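PDB 1T71: putative phosphatase/phosphodiesterase MPN_349 from Mycoplasma pneumoniae M129, which probably hydrolyses phosphate esters, perhaps 2',3'-cyclic nucleotides, at a two-iron centre in a calcineurin-like fold. Local coordinates for residues Ser4-Phe9 with Gln34-Ile39; Gly11-Lys16 with Val40-Thr45; Asn136-Leu141 with Asn166-Ala171. All coordinates share one frame; numbering follows the deposited sequence.

Interaction 1: residues Ser4-Phe9 with Gln34-Ile39; sequences SIKFIF and QADLVI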
ATOM      1  N   SER A   4      10.282  14.961 -16.065  1.00 53.47           N
ATOM      2  CA  SER A   4       9.369  13.972 -15.533  1.00 49.18           C
ATOM      3  C   SER A   4       9.593  13.828 -14.040  1.00 46.81           C
ATOM      4  O   SER A   4      10.530  14.395 -13.484  1.00 45.83           O
ATOM      5  CB  SER A   4       9.619  12.626 -16.207  1.00 44.57           C
ATOM      6  OG  SER A   4      10.927  12.156 -15.933  1.00 43.07           O
ATOM      7  N   ILE A   5       8.721  13.063 -13.399  1.00 36.86           N
ATOM      8  CA  ILE A   5       8.833  12.811 -11.977  1.00 33.60           C
ATOM      9  C   ILE A   5       8.909  11.295 -11.830  1.00 32.79           C
ATOM     10  O   ILE A   5       8.068  10.563 -12.351  1.00 29.66           O
ATOM     11  CB  ILE A   5       7.618  13.367 -11.221  1.00 30.98           C
ATOM     12  CG1 ILE A   5       7.486  14.865 -11.503  1.00 31.18           C
ATOM     13  CG2 ILE A   5       7.785  13.140  -9.731  1.00 29.71           C
ATOM     14  CD1 ILE A   5       6.233  15.506 -10.932  1.00 30.93           C
ATOM     15  N   LYS A   6       9.948  10.834 -11.144  1.00 35.37           N
ATOM     16  CA  LYS A   6      10.163   9.416 -10.936  1.00 35.47           C
ATOM     17  C   LYS A   6       9.721   9.016  -9.538  1.00 34.02           C
ATOM     18  O   LYS A   6      10.188   9.581  -8.546  1.00 34.13           O
ATOM     19  CB  LYS A   6      11.639   9.095 -11.163  1.00 42.92           C
ATOM     20  CG  LYS A   6      12.043   9.292 -12.607  1.00 45.94           C
ATOM     21  CD  LYS A   6      13.541   9.304 -12.823  1.00 49.93           C
ATOM     22  CE  LYS A   6      13.846   9.624 -14.278  1.00 52.76           C
ATOM     23  NZ  LYS A   6      15.256  10.047 -14.485  1.00 56.19           N
ATOM     24  N   PHE A   7       8.802   8.054  -9.466  1.00 29.78           N
ATOM     25  CA  PHE A   7       8.275   7.589  -8.185  1.00 27.68           C
ATOM     26  C   PHE A   7       8.595   6.138  -7.879  1.00 27.02           C
ATOM     27  O   PHE A   7       8.922   5.353  -8.768  1.00 28.41           O
ATOM     28  CB  PHE A   7       6.747   7.688  -8.128  1.00 28.08           C
ATOM     29  CG  PHE A   7       6.187   9.042  -8.432  1.00 27.69           C
ATOM     30  CD1 PHE A   7       6.116   9.502  -9.742  1.00 28.16           C
ATOM     31  CD2 PHE A   7       5.645   9.821  -7.414  1.00 27.00           C
ATOM     32  CE1 PHE A   7       5.500  10.715 -10.040  1.00 27.29           C
ATOM     33  CE2 PHE A   7       5.028  11.034  -7.697  1.00 28.02           C
ATOM     34  CZ  PHE A   7       4.953  11.485  -9.017  1.00 28.19           C
ATOM     35  N   ILE A   8       8.455   5.794  -6.603  1.00 27.20           N
ATOM     36  CA  ILE A   8       8.635   4.432  -6.116  1.00 26.01           C
ATOM     37  C   ILE A   8       7.493   4.209  -5.129  1.00 25.83           C
ATOM     38  O   ILE A   8       7.362   4.952  -4.155  1.00 24.79           O
ATOM     39  CB  ILE A   8       9.973   4.232  -5.367  1.00 30.14           C
ATOM     40  CG1 ILE A   8      11.117   4.064  -6.367  1.00 28.79           C
ATOM     41  CG2 ILE A   8       9.882   2.997  -4.461  1.00 28.06           C
ATOM     42  CD1 ILE A   8      12.484   3.864  -5.707  1.00 28.53           C
ATOM     43  N   PHE A   9       6.656   3.209  -5.395  1.00 27.97           N
ATOM     44  CA  PHE A   9       5.534   2.895  -4.514  1.00 27.48           C
ATOM     45  C   PHE A   9       5.726   1.487  -3.944  1.00 27.49           C
ATOM     46  O   PHE A   9       5.828   0.518  -4.696  1.00 28.89           O
ATOM     47  CB  PHE A   9       4.209   2.977  -5.284  1.00 25.77           C
ATOM     48  CG  PHE A   9       2.997   2.760  -4.421  1.00 26.90           C
ATOM     49  CD1 PHE A   9       2.683   1.493  -3.943  1.00 26.26           C
ATOM     50  CD2 PHE A   9       2.205   3.836  -4.033  1.00 26.81           C
ATOM     51  CE1 PHE A   9       1.596   1.299  -3.082  1.00 28.96           C
ATOM     52  CE2 PHE A   9       1.122   3.655  -3.176  1.00 28.28           C
ATOM     53  CZ  PHE A   9       0.818   2.385  -2.697  1.00 27.08           C
ATOM     54  N   GLN A  34      16.770   6.756  -9.570  1.00 35.09           N
ATOM     55  CA  GLN A  34      16.840   8.209  -9.529  1.00 35.58           C
ATOM     56  C   GLN A  34      15.468   8.705  -9.121  1.00 35.25           C
ATOM     57  O   GLN A  34      14.975   9.700  -9.643  1.00 36.29           O
ATOM     58  CB  GLN A  34      17.204   8.787 -10.898  1.00 45.76           C
ATOM     59  CG  GLN A  34      18.687   8.757 -11.224  1.00 49.28           C
ATOM     60  CD  GLN A  34      19.537   9.446 -10.162  1.00 51.62           C
ATOM     61  OE1 GLN A  34      19.865   8.856  -9.127  1.00 53.33           O
ATOM     62  NE2 GLN A  34      19.884  10.705 -10.407  1.00 53.38           N
ATOM     63  N   ALA A  35      14.847   7.994  -8.187  1.00 35.09           N
ATOM     64  CA  ALA A  35      13.518   8.352  -7.718  1.00 34.47           C
ATOM     65  C   ALA A  35      13.520   9.718  -7.067  1.00 34.49           C
ATOM     66  O   ALA A  35      14.494  10.111  -6.428  1.00 35.65           O
ATOM     67  CB  ALA A  35      13.012   7.310  -6.729  1.00 33.80           C
ATOM     68  N   ASP A  36      12.420  10.440  -7.239  1.00 36.16           N
ATOM     69  CA  ASP A  36      12.259  11.763  -6.658  1.00 34.61           C
ATOM     70  C   ASP A  36      11.413  11.651  -5.400  1.00 35.30           C
ATOM     71  O   ASP A  36      11.600  12.405  -4.445  1.00 35.42           O
ATOM     72  CB  ASP A  36      11.547  12.693  -7.644  1.00 38.16           C
ATOM     73  CG  ASP A  36      12.370  12.975  -8.884  1.00 39.30           C
ATOM     74  OD1 ASP A  36      13.476  13.550  -8.749  1.00 37.67           O
ATOM     75  OD2 ASP A  36      11.913  12.624  -9.991  1.00 37.32           O
ATOM     76  N   LEU A  37      10.486  10.696  -5.403  1.00 34.94           N
ATOM     77  CA  LEU A  37       9.573  10.510  -4.285  1.00 33.16           C
ATOM     78  C   LEU A  37       9.312   9.042  -3.960  1.00 33.33           C
ATOM     79  O   LEU A  37       9.300   8.189  -4.849  1.00 32.56           O
ATOM     80  CB  LEU A  37       8.250  11.201  -4.609  1.00 32.07           C
ATOM     81  CG  LEU A  37       8.314  12.717  -4.792  1.00 33.94           C
ATOM     82  CD1 LEU A  37       7.048  13.213  -5.466  1.00 33.36           C
ATOM     83  CD2 LEU A  37       8.514  13.384  -3.439  1.00 33.42           C
ATOM     84  N   VAL A  38       9.093   8.762  -2.677  1.00 28.95           N
ATOM     85  CA  VAL A  38       8.823   7.410  -2.207  1.00 26.53           C
ATOM     86  C   VAL A  38       7.503   7.396  -1.436  1.00 26.48           C
ATOM     87  O   VAL A  38       7.315   8.155  -0.484  1.00 25.45           O
ATOM     88  CB  VAL A  38       9.954   6.895  -1.275  1.00 28.34           C
ATOM     89  CG1 VAL A  38       9.599   5.511  -0.724  1.00 25.25           C
ATOM     90  CG2 VAL A  38      11.267   6.841  -2.033  1.00 26.94           C
ATOM     91  N   ILE A  39       6.588   6.534  -1.864  1.00 27.50           N
ATOM     92  CA  ILE A  39       5.281   6.407  -1.236  1.00 26.91           C
ATOM     93  C   ILE A  39       5.118   4.955  -0.793  1.00 27.57           C
ATOM     94  O   ILE A  39       5.531   4.034  -1.507  1.00 27.35           O
ATOM     95  CB  ILE A  39       4.156   6.744  -2.240  1.00 26.63           C
ATOM     96  CG1 ILE A  39       4.466   8.069  -2.941  1.00 26.37           C
ATOM     97  CG2 ILE A  39       2.807   6.818  -1.522  1.00 24.48           C
ATOM     98  CD1 ILE A  39       3.509   8.410  -4.061  1.00 26.67           C
TER
HETATM   99  O   HOH W   1      12.731  13.319 -12.395  1.00 53.89           O
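Asp36 turns its CG beside its own backbone N and anti to its carbonyl carbon (chi1 -66°), which carries the carboxylate over to Lys6. Phe7 and Leu37 share this torsion, and their side chains run side by side in the same direction. The pairing joins two neighbouring parallel strands, 6-9 and 37-39, of the calcineurin-like phosphoesterase fold. The two helices between them make it a beta-alpha-beta crossover. Ile8 sits centrally, with its N bonded to Leu37 O at 3.1 Å and its O taking Ile39 N at 2.9 Å. Before Leu37 the pattern changes. Lys6 O accepts Asp36 N at 2.7 Å, and Leu37 N adds a weak bond to the same oxygen. On one face of the sheet, Phe7 CE2 touches Leu37 CD1 at 3.7 Å. Ile39 CB and CG2 lie against Phe9 on that face, where Ile154 of strand 152-158 also packs. On the other face, Ile8 reaches Ala35 CB with CD1 at 3.6 Å. Asp36 OD2 spends its anti lone pair on Lys6 N, 2.9 Å away and almost straight at 176°. A water bridges this same OD2 to Ser4 O, donating to both.

Interaction 2: residues Gly11-Lys16 with Val40-Thr45; sequences GDVYGK and VNAENT. With FE (Fe (III) ion), chain B; FE (Fe (III) ion), chain C.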
ATOM      1  N   GLY A  11       4.432  -1.701  -1.386  1.00 24.27           N
ATOM      2  CA  GLY A  11       3.227  -2.285  -0.815  1.00 24.09           C
ATOM      3  C   GLY A  11       3.243  -2.434   0.698  1.00 25.49           C
ATOM      4  O   GLY A  11       4.263  -2.205   1.347  1.00 25.94           O
ATOM      5  N   ASP A  12       2.098  -2.832   1.246  1.00 23.87           N
ATOM      6  CA  ASP A  12       1.891  -3.012   2.681  1.00 22.62           C
ATOM      7  C   ASP A  12       3.123  -3.353   3.501  1.00 20.86           C
ATOM      8  O   ASP A  12       3.679  -4.445   3.371  1.00 19.61           O
ATOM      9  CB  ASP A  12       0.833  -4.099   2.930  1.00 23.51           C
ATOM     10  CG  ASP A  12      -0.510  -3.764   2.310  1.00 27.74           C
ATOM     11  OD1 ASP A  12      -0.533  -3.358   1.121  1.00 26.11           O
ATOM     12  OD2 ASP A  12      -1.538  -3.917   3.005  1.00 25.55           O
ATOM     13  N   VAL A  13       3.529  -2.416   4.359  1.00 22.06           N
ATOM     14  CA  VAL A  13       4.674  -2.618   5.248  1.00 22.24           C
ATOM     15  C   VAL A  13       4.158  -3.499   6.380  1.00 21.76           C
ATOM     16  O   VAL A  13       3.185  -3.150   7.042  1.00 24.32           O
ATOM     17  CB  VAL A  13       5.179  -1.287   5.839  1.00 17.56           C
ATOM     18  CG1 VAL A  13       6.286  -1.554   6.838  1.00 19.77           C
ATOM     19  CG2 VAL A  13       5.689  -0.391   4.732  1.00 16.70           C
ATOM     20  N   TYR A  14       4.812  -4.627   6.620  1.00 22.05           N
ATOM     21  CA  TYR A  14       4.340  -5.556   7.640  1.00 21.88           C
ATOM     22  C   TYR A  14       5.385  -5.957   8.688  1.00 22.73           C
ATOM     23  O   TYR A  14       6.331  -6.698   8.398  1.00 20.55           O
ATOM     24  CB  TYR A  14       3.795  -6.804   6.923  1.00 23.59           C
ATOM     25  CG  TYR A  14       2.990  -7.766   7.772  1.00 24.29           C
ATOM     26  CD1 TYR A  14       3.570  -8.448   8.850  1.00 24.23           C
ATOM     27  CD2 TYR A  14       1.652  -8.020   7.477  1.00 23.94           C
ATOM     28  CE1 TYR A  14       2.827  -9.364   9.610  1.00 24.17           C
ATOM     29  CE2 TYR A  14       0.901  -8.928   8.228  1.00 25.21           C
ATOM     30  CZ  TYR A  14       1.494  -9.593   9.289  1.00 25.90           C
ATOM     31  OH  TYR A  14       0.748 -10.485  10.018  1.00 29.31           O
ATOM     32  N   GLY A  15       5.199  -5.456   9.908  1.00 22.12           N
ATOM     33  CA  GLY A  15       6.086  -5.790  11.009  1.00 22.85           C
ATOM     34  C   GLY A  15       7.542  -5.375  10.922  1.00 24.46           C
ATOM     35  O   GLY A  15       7.937  -4.561  10.085  1.00 23.14           O
ATOM     36  N   LYS A  16       8.349  -5.953  11.807  1.00 26.00           N
ATOM     37  CA  LYS A  16       9.774  -5.655  11.867  1.00 26.45           C
ATOM     38  C   LYS A  16      10.467  -6.075  10.577  1.00 24.98           C
ATOM     39  O   LYS A  16      11.354  -5.379  10.083  1.00 24.10           O
ATOM     40  CB  LYS A  16      10.414  -6.385  13.055  1.00 35.21           C
ATOM     41  CG  LYS A  16      11.878  -6.034  13.278  1.00 40.88           C
ATOM     42  CD  LYS A  16      12.483  -6.802  14.453  1.00 43.56           C
ATOM     43  CE  LYS A  16      11.681  -6.617  15.745  1.00 48.68           C
ATOM     44  NZ  LYS A  16      11.578  -5.194  16.204  1.00 50.45           N
ATOM     45  N   VAL A  40       4.541   4.741   0.383  1.00 23.41           N
ATOM     46  CA  VAL A  40       4.338   3.377   0.852  1.00 22.65           C
ATOM     47  C   VAL A  40       3.039   3.232   1.617  1.00 22.25           C
ATOM     48  O   VAL A  40       2.555   4.178   2.228  1.00 21.79           O
ATOM     49  CB  VAL A  40       5.493   2.892   1.770  1.00 26.58           C
ATOM     50  CG1 VAL A  40       6.837   3.308   1.178  1.00 26.02           C
ATOM     51  CG2 VAL A  40       5.326   3.440   3.187  1.00 25.76           C
ATOM     52  N   ASN A  41       2.456   2.042   1.542  1.00 22.40           N
ATOM     53  CA  ASN A  41       1.243   1.743   2.286  1.00 21.54           C
ATOM     54  C   ASN A  41       1.837   1.118   3.549  1.00 21.23           C
ATOM     55  O   ASN A  41       2.590   0.148   3.462  1.00 20.06           O
ATOM     56  CB  ASN A  41       0.381   0.725   1.536  1.00 22.26           C
ATOM     57  CG  ASN A  41      -0.881   0.369   2.289  1.00 22.46           C
ATOM     58  OD1 ASN A  41      -0.825  -0.055   3.442  1.00 22.19           O
ATOM     59  ND2 ASN A  41      -2.034   0.542   1.642  1.00 22.39           N
ATOM     60  N   ALA A  42       1.519   1.679   4.712  1.00 20.67           N
ATOM     61  CA  ALA A  42       2.071   1.192   5.978  1.00 21.47           C
ATOM     62  C   ALA A  42       1.032   0.639   6.942  1.00 20.87           C
ATOM     63  O   ALA A  42       1.261   0.591   8.152  1.00 20.49           O
ATOM     64  CB  ALA A  42       2.850   2.325   6.656  1.00 20.38           C
ATOM     65  N   GLU A  43      -0.092   0.184   6.405  1.00 23.08           N
ATOM     66  CA  GLU A  43      -1.179  -0.322   7.236  1.00 24.04           C
ATOM     67  C   GLU A  43      -0.895  -1.500   8.170  1.00 24.86           C
ATOM     68  O   GLU A  43      -1.682  -1.751   9.081  1.00 27.39           O
ATOM     69  CB  GLU A  43      -2.388  -0.670   6.364  1.00 21.32           C
ATOM     70  CG  GLU A  43      -2.327  -2.047   5.745  1.00 19.97           C
ATOM     71  CD  GLU A  43      -3.662  -2.753   5.807  1.00 23.09           C
ATOM     72  OE1 GLU A  43      -3.701  -3.949   5.472  1.00 20.15           O
ATOM     73  OE2 GLU A  43      -4.669  -2.115   6.196  1.00 24.04           O
ATOM     74  N   ASN A  44       0.197  -2.232   7.947  1.00 22.82           N
ATOM     75  CA  ASN A  44       0.541  -3.383   8.795  1.00 21.53           C
ATOM     76  C   ASN A  44       1.867  -3.189   9.537  1.00 22.10           C
ATOM     77  O   ASN A  44       2.411  -4.133  10.106  1.00 18.70           O
ATOM     78  CB  ASN A  44       0.656  -4.651   7.942  1.00 23.44           C
ATOM     79  CG  ASN A  44      -0.676  -5.089   7.352  1.00 24.72           C
ATOM     80  OD1 ASN A  44      -1.538  -5.611   8.058  1.00 26.34           O
ATOM     81  ND2 ASN A  44      -0.848  -4.873   6.059  1.00 20.64           N
ATOM     82  N   THR A  45       2.384  -1.966   9.534  1.00 24.69           N
ATOM     83  CA  THR A  45       3.667  -1.685  10.155  1.00 23.77           C
ATOM     84  C   THR A  45       3.908  -2.158  11.589  1.00 25.01           C
ATOM     85  O   THR A  45       4.851  -2.910  11.839  1.00 26.86           O
ATOM     86  CB  THR A  45       3.987  -0.179  10.078  1.00 19.69           C
ATOM     87  OG1 THR A  45       3.985   0.243   8.708  1.00 19.13           O
ATOM     88  CG2 THR A  45       5.361   0.098  10.681  1.00 13.67           C
TER
HETATM   89 FE    FE B 301      -2.273  -5.307   4.551  1.00 24.94          FE
HETATM   90 FE    FE C 302      -5.396  -4.817   4.321  1.00 27.01          FE
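Asp12 runs from the backbone to an iron ion, close to Asn41, Glu43 and Asn44. Its CB passes 3.6 Å from Asn44 ND2. Its CG is placed beside the backbone N (chi1 -60°), next to the amide of Asn41. Carboxylate and amide stack side by side, their planes only 8° apart. OD1 lies over this amide, 3.9 Å from Asn41 CG. OD2 is the metal-binding tip, 2.2 Å from the iron of chain B. It is also hydrogen-bonded to His158 NE2; His158 is itself assigned as a ligand of the second iron. Glu43 reaches the same iron as Asp12 through OE1, also at 2.2 Å. That single oxygen bridges to the iron of chain C, which Asn71 and His183 bind too. Glu43 OE2 is held by the backbone N of His72, the probable proton donor. Asn44 is modelled with ND2 bound to the first iron at 2.1 Å.

This is the two-metal centre of the calcineurin-like phosphoesterases, with ligands supplied by loops at the ends of parallel strands. The backbone sets those loops against each other. Val13 N gives a hydrogen bond to Asn41 O at 2.9 Å, and Gly15 N bonds to Asn44 O. Asn41 OD1 forms an Asx turn by accepting Glu43 N, while its ND2 is taken by Asp156. A type I turn runs from Ala42 to Thr45. Thr45 N and OG1 both donate to Ala42 O from one face of its plane. Thr45 OG1 also lies 3.5 Å from Val13 CB, the two side chains running side by side.

Interaction 3: residues Asn136-Leu141 with Asn166-Ala171; sequences NPFKVL and NAFCMA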
ATOM      1  N   ASN A 136     -19.366   4.227  -1.172  1.00 30.25           N
ATOM      2  CA  ASN A 136     -18.903   3.637  -2.432  1.00 29.80           C
ATOM      3  C   ASN A 136     -17.624   4.280  -2.988  1.00 30.10           C
ATOM      4  O   ASN A 136     -17.597   5.477  -3.259  1.00 29.66           O
ATOM      5  CB  ASN A 136     -20.011   3.722  -3.482  1.00 27.06           C
ATOM      6  CG  ASN A 136     -19.766   2.792  -4.654  1.00 29.17           C
ATOM      7  OD1 ASN A 136     -20.320   1.691  -4.715  1.00 31.48           O
ATOM      8  ND2 ASN A 136     -18.919   3.216  -5.580  1.00 26.62           N
ATOM      9  N   PRO A 137     -16.561   3.475  -3.195  1.00 28.67           N
ATOM     10  CA  PRO A 137     -15.263   3.927  -3.715  1.00 27.69           C
ATOM     11  C   PRO A 137     -15.387   4.544  -5.107  1.00 26.52           C
ATOM     12  O   PRO A 137     -14.779   5.574  -5.402  1.00 26.27           O
ATOM     13  CB  PRO A 137     -14.425   2.645  -3.760  1.00 31.91           C
ATOM     14  CG  PRO A 137     -15.189   1.662  -2.922  1.00 33.48           C
ATOM     15  CD  PRO A 137     -16.612   2.006  -3.160  1.00 30.08           C
ATOM     16  N   PHE A 138     -16.162   3.888  -5.965  1.00 23.66           N
ATOM     17  CA  PHE A 138     -16.373   4.354  -7.333  1.00 25.30           C
ATOM     18  C   PHE A 138     -17.000   5.744  -7.331  1.00 25.94           C
ATOM     19  O   PHE A 138     -16.504   6.665  -7.983  1.00 26.50           O
ATOM     20  CB  PHE A 138     -17.287   3.380  -8.089  1.00 24.71           C
ATOM     21  CG  PHE A 138     -16.644   2.053  -8.397  1.00 24.95           C
ATOM     22  CD1 PHE A 138     -16.068   1.816  -9.642  1.00 24.47           C
ATOM     23  CD2 PHE A 138     -16.593   1.049  -7.436  1.00 25.64           C
ATOM     24  CE1 PHE A 138     -15.448   0.600  -9.923  1.00 24.25           C
ATOM     25  CE2 PHE A 138     -15.971  -0.175  -7.709  1.00 24.64           C
ATOM     26  CZ  PHE A 138     -15.398  -0.399  -8.955  1.00 22.65           C
ATOM     27  N   LYS A 139     -18.091   5.897  -6.592  1.00 27.93           N
ATOM     28  CA  LYS A 139     -18.768   7.184  -6.523  1.00 29.43           C
ATOM     29  C   LYS A 139     -17.885   8.251  -5.882  1.00 27.78           C
ATOM     30  O   LYS A 139     -17.765   9.355  -6.405  1.00 27.52           O
ATOM     31  CB  LYS A 139     -20.086   7.044  -5.753  1.00 37.08           C
ATOM     32  CG  LYS A 139     -21.016   6.019  -6.382  1.00 41.81           C
ATOM     33  CD  LYS A 139     -22.394   6.013  -5.751  1.00 44.31           C
ATOM     34  CE  LYS A 139     -23.274   4.989  -6.444  1.00 46.60           C
ATOM     35  NZ  LYS A 139     -24.662   4.982  -5.912  1.00 50.47           N
ATOM     36  N   VAL A 140     -17.255   7.918  -4.761  1.00 23.97           N
ATOM     37  CA  VAL A 140     -16.387   8.874  -4.072  1.00 23.82           C
ATOM     38  C   VAL A 140     -15.265   9.416  -4.947  1.00 23.93           C
ATOM     39  O   VAL A 140     -15.057  10.624  -5.014  1.00 24.85           O
ATOM     40  CB  VAL A 140     -15.748   8.251  -2.805  1.00 24.23           C
ATOM     41  CG1 VAL A 140     -14.668   9.184  -2.247  1.00 21.63           C
ATOM     42  CG2 VAL A 140     -16.820   8.013  -1.752  1.00 23.72           C
ATOM     43  N   LEU A 141     -14.534   8.526  -5.611  1.00 27.23           N
ATOM     44  CA  LEU A 141     -13.423   8.952  -6.448  1.00 28.09           C
ATOM     45  C   LEU A 141     -13.905   9.743  -7.658  1.00 29.92           C
ATOM     46  O   LEU A 141     -13.237  10.677  -8.095  1.00 27.33           O
ATOM     47  CB  LEU A 141     -12.594   7.740  -6.888  1.00 25.45           C
ATOM     48  CG  LEU A 141     -11.235   7.998  -7.556  1.00 26.84           C
ATOM     49  CD1 LEU A 141     -11.423   8.253  -9.021  1.00 30.58           C
ATOM     50  CD2 LEU A 141     -10.527   9.176  -6.899  1.00 26.68           C
ATOM     51  N   ASN A 166     -10.135  -4.787 -10.964  1.00 22.99           N
ATOM     52  CA  ASN A 166     -10.135  -4.551 -12.390  1.00 22.73           C
ATOM     53  C   ASN A 166     -11.341  -3.743 -12.866  1.00 23.37           C
ATOM     54  O   ASN A 166     -11.257  -3.032 -13.866  1.00 22.24           O
ATOM     55  CB  ASN A 166     -10.011  -5.888 -13.118  1.00 25.17           C
ATOM     56  CG  ASN A 166      -8.591  -6.432 -13.065  1.00 27.04           C
ATOM     57  OD1 ASN A 166      -7.745  -6.060 -13.880  1.00 26.26           O
ATOM     58  ND2 ASN A 166      -8.315  -7.289 -12.085  1.00 25.73           N
ATOM     59  N   ALA A 167     -12.458  -3.840 -12.153  1.00 22.36           N
ATOM     60  CA  ALA A 167     -13.630  -3.062 -12.528  1.00 22.78           C
ATOM     61  C   ALA A 167     -13.277  -1.598 -12.262  1.00 23.20           C
ATOM     62  O   ALA A 167     -13.651  -0.704 -13.020  1.00 22.91           O
ATOM     63  CB  ALA A 167     -14.832  -3.472 -11.691  1.00 16.43           C
ATOM     64  N   PHE A 168     -12.535  -1.373 -11.182  1.00 22.92           N
ATOM     65  CA  PHE A 168     -12.115  -0.031 -10.793  1.00 23.43           C
ATOM     66  C   PHE A 168     -11.162   0.491 -11.868  1.00 23.07           C
ATOM     67  O   PHE A 168     -11.240   1.649 -12.272  1.00 24.03           O
ATOM     68  CB  PHE A 168     -11.422  -0.092  -9.422  1.00 20.81           C
ATOM     69  CG  PHE A 168     -11.209   1.254  -8.773  1.00 22.94           C
ATOM     70  CD1 PHE A 168     -10.013   1.950  -8.945  1.00 23.71           C
ATOM     71  CD2 PHE A 168     -12.195   1.813  -7.972  1.00 22.95           C
ATOM     72  CE1 PHE A 168      -9.802   3.184  -8.320  1.00 24.22           C
ATOM     73  CE2 PHE A 168     -11.995   3.047  -7.343  1.00 24.77           C
ATOM     74  CZ  PHE A 168     -10.795   3.730  -7.518  1.00 24.09           C
ATOM     75  N   CYS A 169     -10.276  -0.381 -12.341  1.00 20.85           N
ATOM     76  CA  CYS A 169      -9.316  -0.028 -13.378  1.00 22.61           C
ATOM     77  C   CYS A 169     -10.048   0.391 -14.649  1.00 24.35           C
ATOM     78  O   CYS A 169      -9.706   1.384 -15.289  1.00 23.62           O
ATOM     79  CB  CYS A 169      -8.416  -1.230 -13.690  1.00 24.35           C
ATOM     80  SG  CYS A 169      -7.285  -0.985 -15.101  1.00 27.67           S
ATOM     81  N   MET A 170     -11.064  -0.380 -15.005  1.00 27.65           N
ATOM     82  CA  MET A 170     -11.831  -0.114 -16.207  1.00 28.83           C
ATOM     83  C   MET A 170     -12.614   1.190 -16.115  1.00 27.84           C
ATOM     84  O   MET A 170     -12.793   1.894 -17.112  1.00 26.91           O
ATOM     85  CB  MET A 170     -12.780  -1.281 -16.479  1.00 30.01           C
ATOM     86  CG  MET A 170     -12.852  -1.653 -17.941  1.00 35.52           C
ATOM     87  SD  MET A 170     -11.473  -2.666 -18.512  1.00 32.95           S
ATOM     88  CE  MET A 170     -10.051  -1.611 -18.266  1.00 33.37           C
ATOM     89  N   ALA A 171     -13.066   1.516 -14.910  1.00 22.28           N
ATOM     90  CA  ALA A 171     -13.836   2.728 -14.694  1.00 22.14           C
ATOM     91  C   ALA A 171     -13.021   4.022 -14.741  1.00 22.88           C
ATOM     92  O   ALA A 171     -13.459   5.004 -15.338  1.00 23.51           O
ATOM     93  CB  ALA A 171     -14.566   2.641 -13.361  1.00 28.31           C
TER
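The rings of Phe138 and Phe168 form an edge-to-face pair, with the edge of Phe168 directed at one face of Phe138. CD2 of Phe168 stands 3.9 Å above the Phe138 plane, over the ring centre. The centroids are 5.3 Å apart and the planes meet at 65°. At the edge of Phe138, near its plane, lie Ala171 CB and Ala167 O. CE1 of Phe138 is 4.1 Å from Ala171 CB, and its CZ comes 4.2 Å from Ala167 CB. The two alanines, one helical turn apart, both meet the outer end of the ring. Phe138 CE1 also closes to 3.5 Å on Phe168 CA, so the ring reaches right to the backbone of the second helix. Pro137 O sits at the edge of the Phe168 ring, near its plane, 4.2 Å from CE2. Leu141 CG approaches Phe168 CZ obliquely at 4.3 Å.

The torsions explain the meeting. Phe138 turns CG beside its backbone N (chi1 -70°), whereas Phe168 sends CG anti to its own N and across to the first helix. The axes of 137-141 and 166-171 run in similar directions, 28° apart, with a closest approach of 11.2 Å. Side chains span that gap.

Both helices belong to successive beta-alpha-beta units of a sheet that includes strands 117-124, 152-158 and 178-182. Leu141 and Phe168 both rest on Leu123 of that sheet, and Phe168 stacks on Phe157. Phe172 adds a further aromatic neighbour to both Phe138 and Phe168. No hydrogen bond links 136-141 to 166-171. The contact between the two segments therefore rests on ring packing and apolar touches, with the edge-to-face pair as its one directional element.

Overall arrangement
Interactions 1 and 2 lie along the same strand 37-41, with centres 18 Å apart. Their segments adjoin in sequence: 4-9 leads into 11-16, and 34-39 runs straight on into 40-45. The paired strands of interaction 1 thus deliver the iron-binding loops of interaction 2. The Phe9 side chain is already about 11 Å from an iron ion. Interaction 3 comes later in the chain and touches neither. Its nearest atoms are about 12 Å from interaction 1 and about 13 Å from interaction 2. It packs helices on the second sheet, whose strand 152-158 meets Phe7, Phe9 and Ile39 and ends at the iron ligand His158. The side chain of Pro137 is about 14 Å from an iron.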